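Local coordinates for putative sugar binding protein (Bacteroides vulgatus ATCC 8482, PDB 3KEZ) that probably binds sugars at the outer membrane as a SusD-family nutrient-binding protein and carries a bound calcium ion, at residues A[205-210]-A[344-349]; A[221-226]-A[338-343]; A[197-202]-A[216-221]. All coordinates share one frame; numbering follows the deposited sequence.

Contact 1. Residues A[205-210]-A[344-349]; sequences VYLYKG and AAEAAV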
ATOM      1  N   VAL A 205       8.674   5.349  -1.796  1.00  8.45           N
ATOM      2  CA  VAL A 205       9.410   4.837  -2.940  1.00  8.65           C
ATOM      3  C   VAL A 205      10.903   5.182  -2.770  1.00  8.84           C
ATOM      4  O   VAL A 205      11.741   4.317  -2.938  1.00 11.58           O
ATOM      5  CB  VAL A 205       8.879   5.360  -4.267  1.00 12.81           C
ATOM      6  CG1 VAL A 205       9.805   4.900  -5.439  1.00  7.91           C
ATOM      7  CG2 VAL A 205       7.429   4.889  -4.514  1.00  6.83           C
ATOM      8  N   TYR A 206      11.213   6.399  -2.336  1.00 10.53           N
ATOM      9  CA  TYR A 206      12.602   6.748  -2.029  1.00  7.50           C
ATOM     10  C   TYR A 206      13.239   5.868  -0.954  1.00  9.75           C
ATOM     11  O   TYR A 206      14.448   5.566  -1.029  1.00 12.81           O
ATOM     12  CB  TYR A 206      12.711   8.230  -1.663  1.00  7.00           C
ATOM     13  CG  TYR A 206      12.596   9.235  -2.833  1.00  8.23           C
ATOM     14  CD1 TYR A 206      13.393   9.112  -3.970  1.00 11.70           C
ATOM     15  CD2 TYR A 206      11.830  10.389  -2.707  1.00 14.66           C
ATOM     16  CE1 TYR A 206      13.355  10.037  -4.979  1.00  9.75           C
ATOM     17  CE2 TYR A 206      11.804  11.368  -3.733  1.00  9.56           C
ATOM     18  CZ  TYR A 206      12.577  11.170  -4.843  1.00  8.88           C
ATOM     19  OH  TYR A 206      12.585  12.067  -5.833  1.00 14.61           O
ATOM     20  N   LEU A 207      12.482   5.486   0.078  1.00 11.34           N
ATOM     21  CA  LEU A 207      13.051   4.589   1.127  1.00 10.56           C
ATOM     22  C   LEU A 207      13.424   3.274   0.511  1.00  9.78           C
ATOM     23  O   LEU A 207      14.521   2.734   0.756  1.00 12.16           O
ATOM     24  CB  LEU A 207      12.049   4.349   2.276  1.00  8.47           C
ATOM     25  CG  LEU A 207      11.698   5.521   3.170  1.00 14.33           C
ATOM     26  CD1 LEU A 207      10.571   5.195   4.137  1.00 12.58           C
ATOM     27  CD2 LEU A 207      12.972   5.937   3.882  1.00  6.65           C
ATOM     28  N   TYR A 208      12.529   2.722  -0.292  1.00 10.02           N
ATOM     29  CA  TYR A 208      12.815   1.401  -0.956  1.00 10.83           C
ATOM     30  C   TYR A 208      14.051   1.431  -1.824  1.00 11.43           C
ATOM     31  O   TYR A 208      14.743   0.429  -1.954  1.00 12.82           O
ATOM     32  CB  TYR A 208      11.667   0.952  -1.874  1.00 13.02           C
ATOM     33  CG  TYR A 208      10.474   0.296  -1.226  1.00 13.38           C
ATOM     34  CD1 TYR A 208       9.811   0.890  -0.181  1.00  8.99           C
ATOM     35  CD2 TYR A 208       9.997  -0.917  -1.682  1.00 17.27           C
ATOM     36  CE1 TYR A 208       8.715   0.313   0.383  1.00  6.91           C
ATOM     37  CE2 TYR A 208       8.878  -1.512  -1.104  1.00 14.72           C
ATOM     38  CZ  TYR A 208       8.231  -0.883  -0.091  1.00 10.61           C
ATOM     39  OH  TYR A 208       7.093  -1.430   0.475  1.00 11.31           O
ATOM     40  N   LYS A 209      14.295   2.568  -2.461  1.00 10.63           N
ATOM     41  CA  LYS A 209      15.496   2.783  -3.256  1.00 10.74           C
ATOM     42  C   LYS A 209      16.729   3.163  -2.455  1.00  9.24           C
ATOM     43  O   LYS A 209      17.791   3.226  -3.005  1.00 11.94           O
ATOM     44  CB  LYS A 209      15.213   3.841  -4.347  1.00  9.09           C
ATOM     45  CG  LYS A 209      16.214   3.934  -5.436  1.00 18.67           C
ATOM     46  CD  LYS A 209      15.781   4.918  -6.473  1.00 18.70           C
ATOM     47  CE  LYS A 209      16.791   5.002  -7.587  1.00 17.68           C
ATOM     48  NZ  LYS A 209      17.660   6.115  -7.363  1.00 17.28           N
ATOM     49  N   GLY A 210      16.603   3.417  -1.158  1.00 10.57           N
ATOM     50  CA  GLY A 210      17.747   3.882  -0.375  1.00 11.99           C
ATOM     51  C   GLY A 210      18.117   5.330  -0.578  1.00 13.63           C
ATOM     52  O   GLY A 210      19.242   5.717  -0.265  1.00 11.56           O
ATOM     53  N   ALA A 344       9.403   9.649   7.580  1.00  8.00           N
ATOM     54  CA  ALA A 344      10.335  10.673   8.039  1.00  9.34           C
ATOM     55  C   ALA A 344      11.239  10.148   9.147  1.00  8.97           C
ATOM     56  O   ALA A 344      12.436  10.397   9.128  1.00  9.67           O
ATOM     57  CB  ALA A 344       9.597  11.941   8.509  1.00  4.20           C
ATOM     58  N   ALA A 345      10.680   9.334  10.050  1.00 12.72           N
ATOM     59  CA  ALA A 345      11.460   8.751  11.140  1.00 12.27           C
ATOM     60  C   ALA A 345      12.549   7.829  10.621  1.00 11.35           C
ATOM     61  O   ALA A 345      13.713   7.950  11.017  1.00 11.14           O
ATOM     62  CB  ALA A 345      10.569   8.027  12.121  1.00  9.54           C
ATOM     63  N   GLU A 346      12.177   6.947   9.707  1.00 11.33           N
ATOM     64  CA  GLU A 346      13.123   6.035   9.084  1.00 13.39           C
ATOM     65  C   GLU A 346      14.242   6.779   8.330  1.00 10.74           C
ATOM     66  O   GLU A 346      15.428   6.530   8.552  1.00  8.42           O
ATOM     67  CB  GLU A 346      12.407   5.038   8.167  1.00 12.70           C
ATOM     68  CG  GLU A 346      13.361   4.049   7.515  1.00 11.99           C
ATOM     69  CD  GLU A 346      12.680   2.999   6.611  1.00 12.25           C
ATOM     70  OE1 GLU A 346      11.489   2.671   6.786  1.00 12.19           O
ATOM     71  OE2 GLU A 346      13.373   2.489   5.708  1.00 11.84           O
ATOM     72  N   ALA A 347      13.855   7.741   7.499  1.00 12.24           N
ATOM     73  CA  ALA A 347      14.824   8.518   6.723  1.00 12.43           C
ATOM     74  C   ALA A 347      15.740   9.350   7.637  1.00 11.36           C
ATOM     75  O   ALA A 347      16.913   9.518   7.330  1.00 14.14           O
ATOM     76  CB  ALA A 347      14.109   9.423   5.714  1.00  8.44           C
ATOM     77  N   ALA A 348      15.205   9.863   8.748  1.00  8.16           N
ATOM     78  CA  ALA A 348      16.013  10.565   9.740  1.00  7.98           C
ATOM     79  C   ALA A 348      17.083   9.635  10.339  1.00  9.25           C
ATOM     80  O   ALA A 348      18.269  10.017  10.435  1.00 10.77           O
ATOM     81  CB  ALA A 348      15.135  11.152  10.850  1.00  7.06           C
ATOM     82  N   VAL A 349      16.677   8.428  10.716  1.00  6.85           N
ATOM     83  CA  VAL A 349      17.615   7.450  11.276  1.00  7.98           C
ATOM     84  C   VAL A 349      18.695   7.172  10.255  1.00  8.78           C
ATOM     85  O   VAL A 349      19.896   7.229  10.556  1.00 10.77           O
ATOM     86  CB  VAL A 349      16.913   6.131  11.630  1.00  8.01           C
ATOM     87  CG1 VAL A 349      17.998   4.991  11.880  1.00 10.90           C
ATOM     88  CG2 VAL A 349      16.034   6.342  12.874  1.00  8.67           C
TER
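Leu207 reaches across from helix 195-209 to Glu346 and Ala347 on helix 337-350, and its isobutyl end carries the whole contact. The apolar part is small. CD2 of Leu207 lies 4.1 Å from CB of Ala347, a methyl-to-methyl touch between a long side chain and the shortest that still has a carbon to offer; the pairing suits two segments whose nearest alpha carbons, those of Leu207 and Ala347, are 7.1 Å apart. The leucine side chain starts out toward the other segment, with CG anti to the carbonyl carbon (chi1 -68°), and both methyls arrive there.

The second kind of contact is leucine against carboxylate. The Glu346 chain is extended, chi1 and chi2 both near 180°, which carries its head group out to the leucine, and the two side chains cross at a slant. CD1 of Leu207 sits 3.8 Å from OE1 of Glu346, and its CD2 3.9 Å from OE2 of the same glutamate, so that each methyl lies near one oxygen. These are van der Waals contacts, and the leucine gives the acid no polar partner. The charge is met instead by Arg404, whose NH1 forms a salt bridge with OE2; in this buried setting the arginine would be expected to favour the ionised acid. Leu207 also touches Arg404, so the ion pair has an aliphatic neighbour.

Leu207 lies in the last turn of helix 195-209, which Gly210 closes in a Schellman motif. Around the contact, helix 212-229 packs on both partners, through Ala215 against Leu207 and Leu216 against Ala347, while Leu381, Val384 and Leu385 of helix 381-392 lie against Glu346.

Contact 2. Residues A[221-226]-A[338-343]; sequences NAIKGA and SEAYLN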
ATOM      1  N   ASN A 221       7.686  17.320   4.007  1.00 12.64           N
ATOM      2  CA  ASN A 221       6.828  18.264   3.285  1.00 12.99           C
ATOM      3  C   ASN A 221       5.394  17.749   3.176  1.00 11.29           C
ATOM      4  O   ASN A 221       4.452  18.535   3.248  1.00  9.59           O
ATOM      5  CB  ASN A 221       7.425  18.585   1.905  1.00  9.85           C
ATOM      6  CG  ASN A 221       8.688  19.445   2.010  1.00 14.68           C
ATOM      7  OD1 ASN A 221       8.817  20.279   2.908  1.00 24.51           O
ATOM      8  ND2 ASN A 221       9.582  19.280   1.077  1.00 23.04           N
ATOM      9  N   ALA A 222       5.236  16.430   3.056  1.00  9.44           N
ATOM     10  CA  ALA A 222       3.897  15.816   3.031  1.00  9.33           C
ATOM     11  C   ALA A 222       3.162  16.155   4.327  1.00  9.38           C
ATOM     12  O   ALA A 222       1.962  16.507   4.315  1.00 11.22           O
ATOM     13  CB  ALA A 222       3.981  14.323   2.877  1.00  5.07           C
ATOM     14  N   ILE A 223       3.874  16.048   5.440  1.00 10.67           N
ATOM     15  CA  ILE A 223       3.300  16.337   6.765  1.00 11.51           C
ATOM     16  C   ILE A 223       2.928  17.805   6.909  1.00 10.23           C
ATOM     17  O   ILE A 223       1.810  18.117   7.320  1.00 13.50           O
ATOM     18  CB  ILE A 223       4.252  15.911   7.943  1.00 10.25           C
ATOM     19  CG1 ILE A 223       4.432  14.386   7.999  1.00 12.82           C
ATOM     20  CG2 ILE A 223       3.729  16.450   9.318  1.00 10.81           C
ATOM     21  CD1 ILE A 223       5.713  13.951   8.740  1.00 10.22           C
ATOM     22  N   LYS A 224       3.871  18.693   6.593  1.00 13.13           N
ATOM     23  CA  LYS A 224       3.672  20.135   6.768  0.50 11.69           C
ATOM     24  C   LYS A 224       2.485  20.618   5.923  1.00 11.36           C
ATOM     25  O   LYS A 224       1.647  21.398   6.401  1.00 10.93           O
ATOM     26  CB  LYS A 224       4.956  20.920   6.430  0.50 11.94           C
ATOM     27  CG  LYS A 224       4.770  22.433   6.229  0.50 13.60           C
ATOM     28  CD  LYS A 224       6.091  23.191   6.251  0.50 15.55           C
ATOM     29  CE  LYS A 224       5.898  24.663   5.858  0.50 17.57           C
ATOM     30  NZ  LYS A 224       7.114  25.478   6.151  0.50 16.80           N
ATOM     31  N   GLY A 225       2.431  20.163   4.681  1.00 13.58           N
ATOM     32  CA  GLY A 225       1.337  20.516   3.778  1.00 12.50           C
ATOM     33  C   GLY A 225      -0.021  19.954   4.174  1.00  9.41           C
ATOM     34  O   GLY A 225      -1.020  20.682   4.176  1.00  7.42           O
ATOM     35  N   ALA A 226      -0.068  18.657   4.495  1.00  9.76           N
ATOM     36  CA  ALA A 226      -1.332  18.014   4.903  1.00  9.61           C
ATOM     37  C   ALA A 226      -1.847  18.667   6.175  1.00 12.73           C
ATOM     38  O   ALA A 226      -3.046  18.980   6.288  1.00 13.45           O
ATOM     39  CB  ALA A 226      -1.178  16.517   5.124  1.00  6.49           C
ATOM     40  N   SER A 338      -0.030   8.984   9.185  1.00  9.90           N
ATOM     41  CA  SER A 338       0.824   8.201  10.079  1.00  8.47           C
ATOM     42  C   SER A 338       2.027   7.617   9.333  1.00  8.72           C
ATOM     43  O   SER A 338       3.110   7.563   9.889  1.00  8.87           O
ATOM     44  CB  SER A 338       0.036   7.061  10.775  1.00  9.17           C
ATOM     45  OG  SER A 338      -0.885   7.508  11.748  1.00  9.34           O
ATOM     46  N   GLU A 339       1.833   7.179   8.076  1.00 10.94           N
ATOM     47  CA  GLU A 339       2.943   6.660   7.279  1.00 12.11           C
ATOM     48  C   GLU A 339       3.953   7.775   6.935  1.00 11.49           C
ATOM     49  O   GLU A 339       5.171   7.513   6.968  1.00 11.75           O
ATOM     50  CB  GLU A 339       2.524   5.903   6.001  1.00 12.69           C
ATOM     51  CG  GLU A 339       3.743   5.224   5.299  1.00 10.51           C
ATOM     52  CD  GLU A 339       3.523   4.844   3.863  1.00  9.87           C
ATOM     53  OE1 GLU A 339       2.365   4.892   3.408  1.00 10.02           O
ATOM     54  OE2 GLU A 339       4.512   4.439   3.177  1.00 15.71           O
ATOM     55  N   ALA A 340       3.500   8.987   6.611  1.00 12.27           N
ATOM     56  CA  ALA A 340       4.474  10.063   6.390  1.00 11.08           C
ATOM     57  C   ALA A 340       5.338  10.232   7.623  1.00 12.07           C
ATOM     58  O   ALA A 340       6.550  10.361   7.475  1.00 15.16           O
ATOM     59  CB  ALA A 340       3.859  11.394   5.955  1.00  6.27           C
ATOM     60  N   TYR A 341       4.755  10.188   8.824  1.00  9.14           N
ATOM     61  CA  TYR A 341       5.559  10.303  10.056  1.00  8.89           C
ATOM     62  C   TYR A 341       6.609   9.182  10.155  1.00 10.48           C
ATOM     63  O   TYR A 341       7.757   9.443  10.469  1.00  9.07           O
ATOM     64  CB  TYR A 341       4.692  10.310  11.310  1.00  7.98           C
ATOM     65  CG  TYR A 341       4.187  11.674  11.676  1.00  8.39           C
ATOM     66  CD1 TYR A 341       3.092  12.231  11.008  1.00 12.28           C
ATOM     67  CD2 TYR A 341       4.759  12.389  12.711  1.00 11.89           C
ATOM     68  CE1 TYR A 341       2.648  13.516  11.319  1.00 12.33           C
ATOM     69  CE2 TYR A 341       4.310  13.641  13.056  1.00 14.65           C
ATOM     70  CZ  TYR A 341       3.259  14.209  12.348  1.00 11.55           C
ATOM     71  OH  TYR A 341       2.795  15.455  12.687  1.00  8.89           O
ATOM     72  N   LEU A 342       6.186   7.939   9.924  1.00 10.04           N
ATOM     73  CA  LEU A 342       7.086   6.781   9.984  1.00 11.57           C
ATOM     74  C   LEU A 342       8.152   6.794   8.894  1.00  9.36           C
ATOM     75  O   LEU A 342       9.304   6.370   9.131  1.00  8.64           O
ATOM     76  CB  LEU A 342       6.295   5.473   9.939  1.00  9.73           C
ATOM     77  CG  LEU A 342       5.357   5.223  11.135  1.00 13.23           C
ATOM     78  CD1 LEU A 342       4.176   4.339  10.714  1.00 12.93           C
ATOM     79  CD2 LEU A 342       6.198   4.640  12.336  1.00  9.73           C
ATOM     80  N   ASN A 343       7.788   7.255   7.702  1.00  9.35           N
ATOM     81  CA  ASN A 343       8.781   7.455   6.644  1.00  9.01           C
ATOM     82  C   ASN A 343       9.824   8.504   7.019  1.00 10.62           C
ATOM     83  O   ASN A 343      11.006   8.257   6.844  1.00  8.38           O
ATOM     84  CB  ASN A 343       8.073   7.802   5.322  1.00  9.21           C
ATOM     85  CG  ASN A 343       7.253   6.637   4.779  1.00 11.76           C
ATOM     86  OD1 ASN A 343       7.276   5.510   5.337  1.00 10.86           O
ATOM     87  ND2 ASN A 343       6.524   6.890   3.673  1.00 10.11           N
TER
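Ile223 of helix 212-229 lies over the ring of Tyr341 and against the methyl of Ala340, both on helix 337-350. The CH-pi part falls to the delta methyl: CD1 of Ile223 stands 4.0 Å from the centroid of the Tyr341 ring, 15° off its normal, and the two side chains cross at about a right angle. The other branch serves the far end of the ring, where CG2 of Ile223 lies 3.6 Å from OH of Tyr341. Having CG1 anti to the carbonyl carbon and CG2 anti to the backbone N (chi1 -66°) turns both branches toward the tyrosine.

Aliphatic packing fills the space between the backbones. CB of Ala340 meets CG1 of Ile223 at 3.7 Å and CB of Ala222 at 4.3 Å; alanines suit a place where the CA atoms of Ile223 and Ala340 come within 6.4 Å.

The polar end of Tyr341 turns to Glu227, one turn after Ile223 on helix 212-229, whose OE2 is hydrogen-bonded to the hydroxyl. Replacing Tyr341 by an alanine would probably leave CD1 of Ile223 without the ring face it lies over, and Glu227 without its hydroxyl partner.

The segments run roughly antiparallel, at 145° with axes 9.3 Å apart, an arrangement in keeping with the TPR-like helical packing of SusD-family proteins.

Contact 3. Residues A[197-202]-A[216-221]; sequences AAMTLL and LTMAEN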
ATOM      1  N   ALA A 197      -0.944  12.879  -0.426  1.00 11.00           N
ATOM      2  CA  ALA A 197      -0.911  11.430  -0.697  1.00 10.88           C
ATOM      3  C   ALA A 197       0.253  11.087  -1.622  1.00  7.65           C
ATOM      4  O   ALA A 197       1.062  10.207  -1.312  1.00  9.41           O
ATOM      5  CB  ALA A 197      -2.250  10.942  -1.348  1.00 10.92           C
ATOM      6  N   ALA A 198       0.369  11.788  -2.740  1.00 11.13           N
ATOM      7  CA  ALA A 198       1.472  11.482  -3.699  1.00 11.03           C
ATOM      8  C   ALA A 198       2.868  11.708  -3.076  1.00 11.48           C
ATOM      9  O   ALA A 198       3.758  10.907  -3.291  1.00 12.25           O
ATOM     10  CB  ALA A 198       1.339  12.256  -5.018  1.00  7.52           C
HETATM   11  N   MSE A 199       3.037  12.760  -2.284  1.00 10.45           N
HETATM   12  CA  MSE A 199       4.324  13.004  -1.608  1.00 10.94           C
HETATM   13  C   MSE A 199       4.646  11.878  -0.605  1.00 10.01           C
HETATM   14  O   MSE A 199       5.790  11.457  -0.462  1.00 10.39           O
HETATM   15  CB  MSE A 199       4.340  14.339  -0.897  1.00 11.66           C
HETATM   16  CG  MSE A 199       4.424  15.511  -1.743  1.00 16.51           C
HETATM   17 SE   MSE A 199       4.766  17.091  -0.650  0.75 12.24          SE
HETATM   18  CE  MSE A 199       4.916  18.410  -2.098  1.00 14.50           C
ATOM     19  N   THR A 200       3.634  11.410   0.113  1.00 11.19           N
ATOM     20  CA  THR A 200       3.830  10.323   1.075  1.00 10.37           C
ATOM     21  C   THR A 200       4.250   9.052   0.354  1.00  7.89           C
ATOM     22  O   THR A 200       5.230   8.429   0.744  1.00 12.08           O
ATOM     23  CB  THR A 200       2.577  10.080   1.919  1.00 11.16           C
ATOM     24  OG1 THR A 200       2.267  11.268   2.635  1.00  9.46           O
ATOM     25  CG2 THR A 200       2.764   8.957   2.896  1.00  7.99           C
ATOM     26  N   LEU A 201       3.575   8.711  -0.743  1.00  7.58           N
ATOM     27  CA  LEU A 201       3.938   7.493  -1.531  1.00 10.44           C
ATOM     28  C   LEU A 201       5.354   7.681  -2.064  1.00 10.93           C
ATOM     29  O   LEU A 201       6.180   6.795  -1.933  1.00  9.33           O
ATOM     30  CB  LEU A 201       2.982   7.226  -2.679  1.00  7.15           C
ATOM     31  CG  LEU A 201       3.202   6.003  -3.570  1.00 12.12           C
ATOM     32  CD1 LEU A 201       3.420   4.749  -2.706  1.00  8.88           C
ATOM     33  CD2 LEU A 201       2.030   5.807  -4.550  1.00  8.70           C
ATOM     34  N   LEU A 202       5.647   8.876  -2.581  1.00  8.47           N
ATOM     35  CA  LEU A 202       6.960   9.116  -3.176  1.00 10.01           C
ATOM     36  C   LEU A 202       8.060   8.936  -2.098  1.00  9.67           C
ATOM     37  O   LEU A 202       9.093   8.346  -2.390  1.00  8.62           O
ATOM     38  CB  LEU A 202       7.047  10.489  -3.846  1.00 12.30           C
ATOM     39  CG  LEU A 202       8.428  10.852  -4.419  1.00  9.78           C
ATOM     40  CD1 LEU A 202       9.019   9.698  -5.272  1.00  8.76           C
ATOM     41  CD2 LEU A 202       8.348  12.139  -5.213  1.00 10.63           C
ATOM     42  N   LEU A 216      13.298  11.767   3.141  1.00 10.55           N
ATOM     43  CA  LEU A 216      13.063  12.626   4.294  1.00  9.55           C
ATOM     44  C   LEU A 216      12.413  13.921   3.904  1.00 11.88           C
ATOM     45  O   LEU A 216      11.429  14.355   4.534  1.00 12.08           O
ATOM     46  CB  LEU A 216      14.358  12.941   5.006  1.00 11.33           C
ATOM     47  CG  LEU A 216      14.214  13.811   6.264  1.00  7.01           C
ATOM     48  CD1 LEU A 216      13.349  13.136   7.336  1.00  8.60           C
ATOM     49  CD2 LEU A 216      15.620  14.099   6.843  1.00  7.91           C
ATOM     50  N   THR A 217      12.932  14.541   2.844  1.00 13.00           N
ATOM     51  CA  THR A 217      12.363  15.797   2.365  1.00 12.66           C
ATOM     52  C   THR A 217      10.914  15.631   1.991  1.00 11.76           C
ATOM     53  O   THR A 217      10.063  16.480   2.349  1.00  9.45           O
ATOM     54  CB  THR A 217      13.143  16.373   1.181  1.00 15.15           C
ATOM     55  OG1 THR A 217      14.468  16.607   1.637  1.00 15.05           O
ATOM     56  CG2 THR A 217      12.501  17.724   0.644  1.00 16.72           C
HETATM   57  N   MSE A 218      10.615  14.568   1.264  1.00 11.42           N
HETATM   58  CA  MSE A 218       9.226  14.393   0.794  1.00 12.57           C
HETATM   59  C   MSE A 218       8.268  14.075   1.975  1.00 11.52           C
HETATM   60  O   MSE A 218       7.135  14.581   1.990  1.00  9.90           O
HETATM   61  CB  MSE A 218       9.092  13.313  -0.284  1.00  8.19           C
HETATM   62  CG  MSE A 218       9.549  13.699  -1.652  1.00 13.89           C
HETATM   63 SE   MSE A 218       8.395  15.073  -2.422  0.75 12.20          SE
HETATM   64  CE  MSE A 218       9.620  15.616  -3.804  1.00 17.05           C
ATOM     65  N   ALA A 219       8.703  13.239   2.929  1.00 10.73           N
ATOM     66  CA  ALA A 219       7.852  12.914   4.098  1.00 10.42           C
ATOM     67  C   ALA A 219       7.585  14.145   4.952  1.00  9.27           C
ATOM     68  O   ALA A 219       6.422  14.420   5.346  1.00 10.86           O
ATOM     69  CB  ALA A 219       8.460  11.782   4.921  1.00  7.81           C
ATOM     70  N   GLU A 220       8.630  14.939   5.185  1.00 11.55           N
ATOM     71  CA  GLU A 220       8.495  16.137   5.984  1.00 10.99           C
ATOM     72  C   GLU A 220       7.569  17.156   5.315  1.00 14.97           C
ATOM     73  O   GLU A 220       6.783  17.792   5.989  1.00 13.86           O
ATOM     74  CB  GLU A 220       9.860  16.797   6.289  1.00 13.97           C
ATOM     75  CG  GLU A 220      10.682  16.003   7.268  1.00 10.54           C
ATOM     76  CD  GLU A 220      11.820  16.831   7.921  1.00 15.15           C
ATOM     77  OE1 GLU A 220      12.906  16.929   7.321  1.00  9.45           O
ATOM     78  OE2 GLU A 220      11.649  17.312   9.064  1.00 12.71           O
ATOM     79  N   ASN A 221       7.686  17.320   4.007  1.00 12.64           N
ATOM     80  CA  ASN A 221       6.828  18.264   3.285  1.00 12.99           C
ATOM     81  C   ASN A 221       5.394  17.749   3.176  1.00 11.29           C
ATOM     82  O   ASN A 221       4.452  18.535   3.248  1.00  9.59           O
ATOM     83  CB  ASN A 221       7.425  18.585   1.905  1.00  9.85           C
ATOM     84  CG  ASN A 221       8.688  19.445   2.010  1.00 14.68           C
ATOM     85  OD1 ASN A 221       8.817  20.279   2.908  1.00 24.51           O
ATOM     86  ND2 ASN A 221       9.582  19.280   1.077  1.00 23.04           N
TER
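Met218, a selenomethionine like Met199, leaves helix 212-229 toward helix 195-209 and touches it along its whole length. CB of Met218 lies 3.8 Å from the carbonyl O of Met199. CG of Met218, placed anti to the carbonyl carbon, lies 4.1 Å from both CG and CD2 of Leu202. There the chain bends (chi2 -67°), which brings the selenium within contact of both facing side chains: SE of Met218 is 4.0 Å from CD2 of Leu202 and 4.1 Å from CG of Met199. CE of Met218 finishes 4.0 Å from CD2 of Leu202. A flexible unbranched chain suits this place, since its bend lets it follow the surface of the facing helix.

From helix 195-209, Met199 crosses Met218 at about a right angle. Its chain stays extended, so SE of Met199 passes Met218 to lie beside Asn221, against its backbone C and 4.0 Å from its CB. An exposed asparagine serves here at the margin, offering carbon to the selenium.

The segments cross at 150° with their axes 8.0 Å apart, and the alpha carbons of Met199 and Met218 come within 5.6 Å: two consecutive helices packed as an antiparallel hairpin. Helix 166-183 flanks the pair, with Thr181 touching Met199 and Lys178 touching Met218, while helix 337-350 meets Thr200 and Ala219, and strand 255-259 lies against Ala197 and Thr200.

Overall arrangement
The three contacts join three helices pairwise: contact 3 pairs helix 195-209 with helix 212-229, contact 2 adds helix 337-350 to the second of these, and contact 1 joins it to the first. Asn221 belongs to segments of both contacts 2 and 3, touching across only in contact 3, and their centres lie about 6 Å apart; contact 1 is centred about 10 Å from contact 3 and 12 Å from contact 2. Thr200 links contacts 2 and 3, its OG1 lying 3.5 Å from CB of Ala222, while CD1 of Leu207 packs 3.5 Å from OD1 of Asn343, bringing contact 1 against segment 338-343. All three lie away from the calcium site of Asn261, Gln322, Glu325, Asp329 and Asn331.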